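Local coordinates for protein arsenate reductase (arsC) (Archaeoglobus fulgidus, PDB 1Y1L) that probably reduces arsenate in arsenical resistance, as a member of the low molecular weight phosphotyrosine protein phosphatase family, at residues Lys58-Val62 with Asp63-Leu67; Tyr107-Val110 with Leu111-Glu115; Ala18-Asn21 with Ala22-Ser26. One frame throughout, in Å; residues are numbered along the deposited sequence.

Contact 1: Lys58-Val62 with Asp63-Leu67; sequences KPRTV and DEVNL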
# COMPACT_ATOMS: atom_id res chain seq x y z
N LYS A 58 -3.57 16.89 -24.43
CA LYS A 58 -2.26 16.96 -23.77
C LYS A 58 -2.28 16.19 -22.45
O LYS A 58 -3.28 16.20 -21.74
CB LYS A 58 -1.89 18.43 -23.52
CG LYS A 58 -2.93 19.19 -22.71
CD LYS A 58 -2.71 20.69 -22.74
CE LYS A 58 -3.52 21.36 -23.85
NZ LYS A 58 -3.06 21.00 -25.21
N PRO A 59 -1.18 15.49 -22.13
CA PRO A 59 -1.09 14.72 -20.89
C PRO A 59 -1.31 15.60 -19.66
O PRO A 59 -0.78 16.70 -19.57
CB PRO A 59 0.35 14.20 -20.94
CG PRO A 59 0.60 14.03 -22.39
CD PRO A 59 0.03 15.32 -22.94
N ARG A 60 -2.14 15.13 -18.73
CA ARG A 60 -2.37 15.90 -17.51
C ARG A 60 -1.90 15.11 -16.29
O ARG A 60 -2.34 13.99 -16.04
CB ARG A 60 -3.85 16.33 -17.37
CG ARG A 60 -4.84 15.27 -16.90
CD ARG A 60 -6.19 15.89 -16.54
NE ARG A 60 -7.14 14.92 -15.99
CZ ARG A 60 -8.31 15.22 -15.42
NH1 ARG A 60 -9.08 14.24 -14.95
NH2 ARG A 60 -8.70 16.48 -15.30
N THR A 61 -0.95 15.69 -15.57
CA THR A 61 -0.44 15.03 -14.38
C THR A 61 -1.56 14.88 -13.35
O THR A 61 -2.50 15.69 -13.30
CB THR A 61 0.74 15.82 -13.77
OG1 THR A 61 1.69 16.13 -14.80
CG2 THR A 61 1.43 15.00 -12.69
N VAL A 62 -1.47 13.84 -12.54
CA VAL A 62 -2.47 13.54 -11.52
C VAL A 62 -2.46 14.61 -10.43
O VAL A 62 -3.38 14.69 -9.61
CB VAL A 62 -2.22 12.12 -10.94
CG1 VAL A 62 -1.00 12.11 -10.04
CG2 VAL A 62 -3.46 11.60 -10.24
N ASP A 63 -1.44 15.46 -10.44
CA ASP A 63 -1.30 16.53 -9.47
C ASP A 63 -2.29 17.66 -9.77
O ASP A 63 -2.79 18.32 -8.86
CB ASP A 63 0.13 17.06 -9.52
CG ASP A 63 0.51 17.86 -8.30
OD1 ASP A 63 1.13 18.93 -8.46
OD2 ASP A 63 0.20 17.41 -7.17
N GLU A 64 -2.52 17.90 -11.06
CA GLU A 64 -3.44 18.93 -11.53
C GLU A 64 -4.88 18.42 -11.43
O GLU A 64 -5.80 19.04 -11.98
CB GLU A 64 -3.12 19.29 -13.00
CG GLU A 64 -1.66 19.76 -13.29
CD GLU A 64 -1.36 20.00 -14.79
OE1 GLU A 64 -0.50 19.29 -15.35
OE2 GLU A 64 -1.94 20.92 -15.40
N VAL A 65 -5.08 17.31 -10.72
CA VAL A 65 -6.40 16.69 -10.60
C VAL A 65 -6.81 16.26 -9.18
O VAL A 65 -6.10 15.47 -8.54
CB VAL A 65 -6.50 15.44 -11.51
CG1 VAL A 65 -7.88 14.81 -11.43
CG2 VAL A 65 -6.15 15.81 -12.94
N ASN A 66 -7.99 16.69 -8.75
CA ASN A 66 -8.51 16.33 -7.43
C ASN A 66 -9.24 14.99 -7.48
O ASN A 66 -10.42 14.91 -7.84
CB ASN A 66 -9.41 17.44 -6.88
CG ASN A 66 -8.61 18.67 -6.42
OD1 ASN A 66 -8.56 19.70 -7.11
ND2 ASN A 66 -8.01 18.56 -5.25
N LEU A 67 -8.52 13.95 -7.11
CA LEU A 67 -8.99 12.57 -7.12
C LEU A 67 -10.38 12.25 -6.61
O LEU A 67 -11.09 11.44 -7.20
CB LEU A 67 -7.99 11.68 -6.40
CG LEU A 67 -6.66 11.50 -7.13
CD1 LEU A 67 -5.66 10.77 -6.24
CD2 LEU A 67 -6.89 10.73 -8.42
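D63 CB lies alongside the methyl of T61. T61 CG2 and D63 CB are 4.0 Å apart, and the two side chains point the same way. D63 packs on S80 of a second subunit, where its carboxylate also lies near the like charge of E79. At E64 the chain has folded back. E64 N donates to T61 O (3.1 Å), from above the carbonyl plane and with a moderately bent N-H...O angle of 139°. This closes a beta turn with V62 and D63 at its corners. The E64 and T61 side chains cross at about a right angle, with E64 OE1 3.9 Å from T61 OG1. V65 N makes a second, weak bond to V62 O (3.3 Å), so two turns overlap. The V65 side chain points back at R60. A chi1 of -178° puts CG1 anti to the backbone N and leaves CG2 beside it. CG2 then sits over the centre of one face of the R60 guanidinium, 3.3 Å from R60 CZ. L67 ends the segment with CD2 lying 4.0 Å from V62 CG2, a modest apolar touch. The whole loop lies between helix 42-49 and strand 73-77, and R60 and V62 bond through their backbones to G33. The R60 guanidinium is held at NE by S31 O and at NH1 by a salt bridge to E30, while the V65 methyl covers one face.

Contact 2: Tyr107-Val110 with Leu111-Glu115; sequences YRRV and LAEIE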
# COMPACT_ATOMS: atom_id res chain seq x y z
N TYR A 107 2.18 -1.62 -29.93
CA TYR A 107 1.20 -0.64 -29.51
C TYR A 107 -0.21 -1.17 -29.74
O TYR A 107 -1.08 -1.01 -28.89
CB TYR A 107 1.39 0.63 -30.30
CG TYR A 107 2.27 1.62 -29.62
CD1 TYR A 107 3.63 1.42 -29.51
CD2 TYR A 107 1.74 2.79 -29.10
CE1 TYR A 107 4.45 2.35 -28.91
CE2 TYR A 107 2.54 3.73 -28.50
CZ TYR A 107 3.89 3.51 -28.41
OH TYR A 107 4.66 4.47 -27.81
N ARG A 108 -0.45 -1.74 -30.91
CA ARG A 108 -1.76 -2.29 -31.22
C ARG A 108 -2.10 -3.40 -30.25
O ARG A 108 -3.25 -3.51 -29.81
CB ARG A 108 -1.80 -2.80 -32.67
CG ARG A 108 -1.97 -1.70 -33.73
CD ARG A 108 -2.27 -2.28 -35.11
NE ARG A 108 -2.76 -1.27 -36.05
CZ ARG A 108 -1.98 -0.49 -36.80
NH1 ARG A 108 -2.53 0.39 -37.62
NH2 ARG A 108 -0.65 -0.58 -36.73
N ARG A 109 -1.11 -4.23 -29.93
CA ARG A 109 -1.31 -5.32 -28.98
C ARG A 109 -1.72 -4.73 -27.63
O ARG A 109 -2.61 -5.26 -26.95
CB ARG A 109 -0.02 -6.13 -28.85
CG ARG A 109 -0.16 -7.44 -28.09
CD ARG A 109 0.63 -7.38 -26.79
NE ARG A 109 1.32 -8.64 -26.55
CZ ARG A 109 2.64 -8.81 -26.67
NH1 ARG A 109 3.17 -10.01 -26.44
NH2 ARG A 109 3.43 -7.80 -27.01
N VAL A 110 -1.05 -3.66 -27.22
CA VAL A 110 -1.36 -2.98 -25.96
C VAL A 110 -2.77 -2.41 -26.04
O VAL A 110 -3.51 -2.45 -25.07
CB VAL A 110 -0.37 -1.83 -25.69
CG1 VAL A 110 -0.87 -0.94 -24.58
CG2 VAL A 110 0.98 -2.41 -25.34
N LEU A 111 -3.12 -1.88 -27.20
CA LEU A 111 -4.44 -1.31 -27.40
C LEU A 111 -5.52 -2.36 -27.18
O LEU A 111 -6.54 -2.08 -26.55
CB LEU A 111 -4.57 -0.76 -28.82
CG LEU A 111 -5.92 -0.14 -29.16
CD1 LEU A 111 -6.13 1.05 -28.26
CD2 LEU A 111 -5.98 0.28 -30.61
N ALA A 112 -5.31 -3.54 -27.76
CA ALA A 112 -6.27 -4.62 -27.65
C ALA A 112 -6.49 -5.06 -26.23
O ALA A 112 -7.64 -5.27 -25.83
CB ALA A 112 -5.85 -5.79 -28.50
N GLU A 113 -5.42 -5.26 -25.46
CA GLU A 113 -5.54 -5.69 -24.07
C GLU A 113 -6.34 -4.70 -23.28
O GLU A 113 -7.20 -5.07 -22.50
CB GLU A 113 -4.18 -5.85 -23.41
CG GLU A 113 -3.51 -7.16 -23.73
CD GLU A 113 -2.46 -7.52 -22.70
OE1 GLU A 113 -2.82 -7.67 -21.51
OE2 GLU A 113 -1.27 -7.65 -23.09
N ILE A 114 -6.00 -3.43 -23.43
CA ILE A 114 -6.71 -2.37 -22.76
C ILE A 114 -8.20 -2.44 -23.12
O ILE A 114 -9.06 -2.22 -22.28
CB ILE A 114 -6.15 -1.00 -23.17
CG1 ILE A 114 -4.69 -0.89 -22.74
CG2 ILE A 114 -6.97 0.11 -22.56
CD1 ILE A 114 -4.09 0.47 -23.02
N GLU A 115 -8.47 -2.75 -24.39
CA GLU A 115 -9.83 -2.86 -24.92
C GLU A 115 -10.57 -4.03 -24.31
O GLU A 115 -11.75 -3.92 -24.01
CB GLU A 115 -9.80 -2.98 -26.44
CG GLU A 115 -11.16 -2.80 -27.11
CD GLU A 115 -11.09 -2.74 -28.63
OE1 GLU A 115 -10.31 -3.51 -29.21
OE2 GLU A 115 -11.83 -1.94 -29.24
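I114 packs on V110 one turn further along helix 106-121. This is the C-terminal helix of the low molecular weight phosphatase fold, in which helices flank a parallel sheet. From CB outward, the I114 side chain runs along the V110 carbonyl. CB lies 3.6 Å from V110 O. CG1 is the side-chain atom nearest that oxygen, because a chi1 of -63° turns it beside the backbone N of I114. CD1 then passes V110 O and meets the V110 side chain, with I114 CD1 3.8 Å from V110 CG1. The other branch, CG2, heads toward L19 of helix 12-21.

The backbone bonds beneath are regular i to i+4 links. L111 N donates to Y107 O, A112 N to R108 O, E113 N to R109 O and I114 N to V110 O. The last is the straightest, with an N-H...O angle of 170° at 3.1 Å. V110, L111 and I114 turn inward: V110 also meets R12, L111 meets M15 and I114 meets A16, all on helix 12-21. Y107 lies against helix 42-49, and its OH bonds D41.

The charged side chains R109 and E113 meet less directly. They run side by side and point the same way. Their guanidinium and carboxylate planes stand 66° apart, and no N-H of R109 aims at E113. The attraction is therefore one of general charge and probably modest. R109 finds its stronger partner in E97, which bonds NH2, and R108 has E50. Between R109 and E113 the closest side-chain approach is from a carbon: R109 CD lies 4.2 Å from E113 OE2.

Contact 3: Ala18-Asn21 with Ala22-Ser26; sequences ALFN and AMAKS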
# COMPACT_ATOMS: atom_id res chain seq x y z
N ALA A 18 -10.28 6.85 -23.99
CA ALA A 18 -11.00 6.91 -25.26
C ALA A 18 -11.85 5.68 -25.55
O ALA A 18 -12.97 5.79 -26.07
CB ALA A 18 -10.02 7.15 -26.40
N LEU A 19 -11.32 4.50 -25.26
CA LEU A 19 -12.05 3.26 -25.47
C LEU A 19 -13.22 3.12 -24.51
O LEU A 19 -14.30 2.61 -24.86
CB LEU A 19 -11.10 2.09 -25.31
CG LEU A 19 -10.12 2.00 -26.46
CD1 LEU A 19 -8.99 1.11 -26.06
CD2 LEU A 19 -10.81 1.45 -27.70
N PHE A 20 -12.98 3.52 -23.26
CA PHE A 20 -13.98 3.47 -22.22
C PHE A 20 -15.18 4.30 -22.68
O PHE A 20 -16.29 3.78 -22.82
CB PHE A 20 -13.41 4.06 -20.92
CG PHE A 20 -14.30 3.90 -19.75
CD1 PHE A 20 -14.18 2.79 -18.93
CD2 PHE A 20 -15.30 4.80 -19.50
CE1 PHE A 20 -15.04 2.59 -17.88
CE2 PHE A 20 -16.17 4.62 -18.46
CZ PHE A 20 -16.04 3.51 -17.64
N ASN A 21 -14.92 5.57 -22.95
CA ASN A 21 -15.94 6.51 -23.39
C ASN A 21 -16.76 6.03 -24.59
O ASN A 21 -17.95 6.36 -24.71
CB ASN A 21 -15.30 7.86 -23.71
CG ASN A 21 -14.79 8.57 -22.49
OD1 ASN A 21 -13.88 9.39 -22.56
ND2 ASN A 21 -15.41 8.29 -21.35
N ALA A 22 -16.12 5.32 -25.50
CA ALA A 22 -16.82 4.81 -26.68
C ALA A 22 -17.67 3.58 -26.34
O ALA A 22 -18.44 3.11 -27.16
CB ALA A 22 -15.82 4.47 -27.77
N MET A 23 -17.52 3.06 -25.12
CA MET A 23 -18.26 1.88 -24.72
C MET A 23 -19.23 2.12 -23.58
O MET A 23 -20.24 1.42 -23.48
CB MET A 23 -17.30 0.76 -24.35
CG MET A 23 -16.41 0.35 -25.49
SD MET A 23 -15.53 -1.14 -25.12
CE MET A 23 -13.92 -0.48 -24.89
N ALA A 24 -18.91 3.06 -22.70
CA ALA A 24 -19.77 3.38 -21.57
C ALA A 24 -20.92 4.34 -21.95
O ALA A 24 -20.72 5.31 -22.68
CB ALA A 24 -18.95 3.98 -20.45
N LYS A 25 -22.11 4.05 -21.44
CA LYS A 25 -23.27 4.89 -21.72
C LYS A 25 -23.40 5.99 -20.67
O LYS A 25 -23.49 7.17 -21.01
CB LYS A 25 -24.55 4.04 -21.79
CG LYS A 25 -25.81 4.80 -22.27
CD LYS A 25 -26.42 5.69 -21.17
CE LYS A 25 -27.41 6.72 -21.71
NZ LYS A 25 -27.72 7.78 -20.70
N SER A 26 -23.46 5.61 -19.40
CA SER A 26 -23.60 6.60 -18.33
C SER A 26 -22.28 7.09 -17.73
O SER A 26 -22.12 8.28 -17.46
CB SER A 26 -24.56 6.11 -17.23
OG SER A 26 -24.31 4.77 -16.84
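The F20 ring and the A24 methyl meet obliquely near the C-terminal end of helix 12-21. A24 CB points back at the helix and lies 3.5 Å from F20 CE2. The ring reaches it because chi1 of F20, -172°, places CG opposite the backbone N. The same ring packs on F4, W27 and V118, and both F20 and A24 touch V122. M23 lies differently. Its side chain bends at chi3 and returns along the helix, so that CE rests 3.8 Å from L19 CB and also beside L19 O.

The backbone bonds are consistent with this placing. F20 O accepts two of them. A24 N arrives nearly along the C=O axis at 2.7 Å, whereas M23 N comes from above the carbonyl plane. Two residues before F20, A18 O accepts from A22 N at 3.2 Å, with the donor tilted 34° from the carbonyl plane.

One carbonyl thus gathers two N-H groups. The apolar groups of M23 and A24 fold back onto L19 and F20, so polar and apolar contacts together hold M23 and A24 against the last turn of the helix.

How the contacts relate
Contacts 2 and 3 belong to one packed layer. Helices 106-121 and 12-21 touch through L111 CD1 and L19 CD1, which are 3.6 Å apart, and M23 also reaches the later helix. Both contacts are partly buried. Contact 2 is a run of helix with regular bonds; contact 3 is a helix end with one shared carbonyl. Contact 1 is a surface contact in a loop, and its centre lies about 23 Å from that of contact 2, on the opposite side of the chain's centre. Its turn bonds are bent, and one is weak. A methyl on a guanidinium is its main side-chain contact, beside one small aliphatic touch. Contact 1 alone meets another subunit.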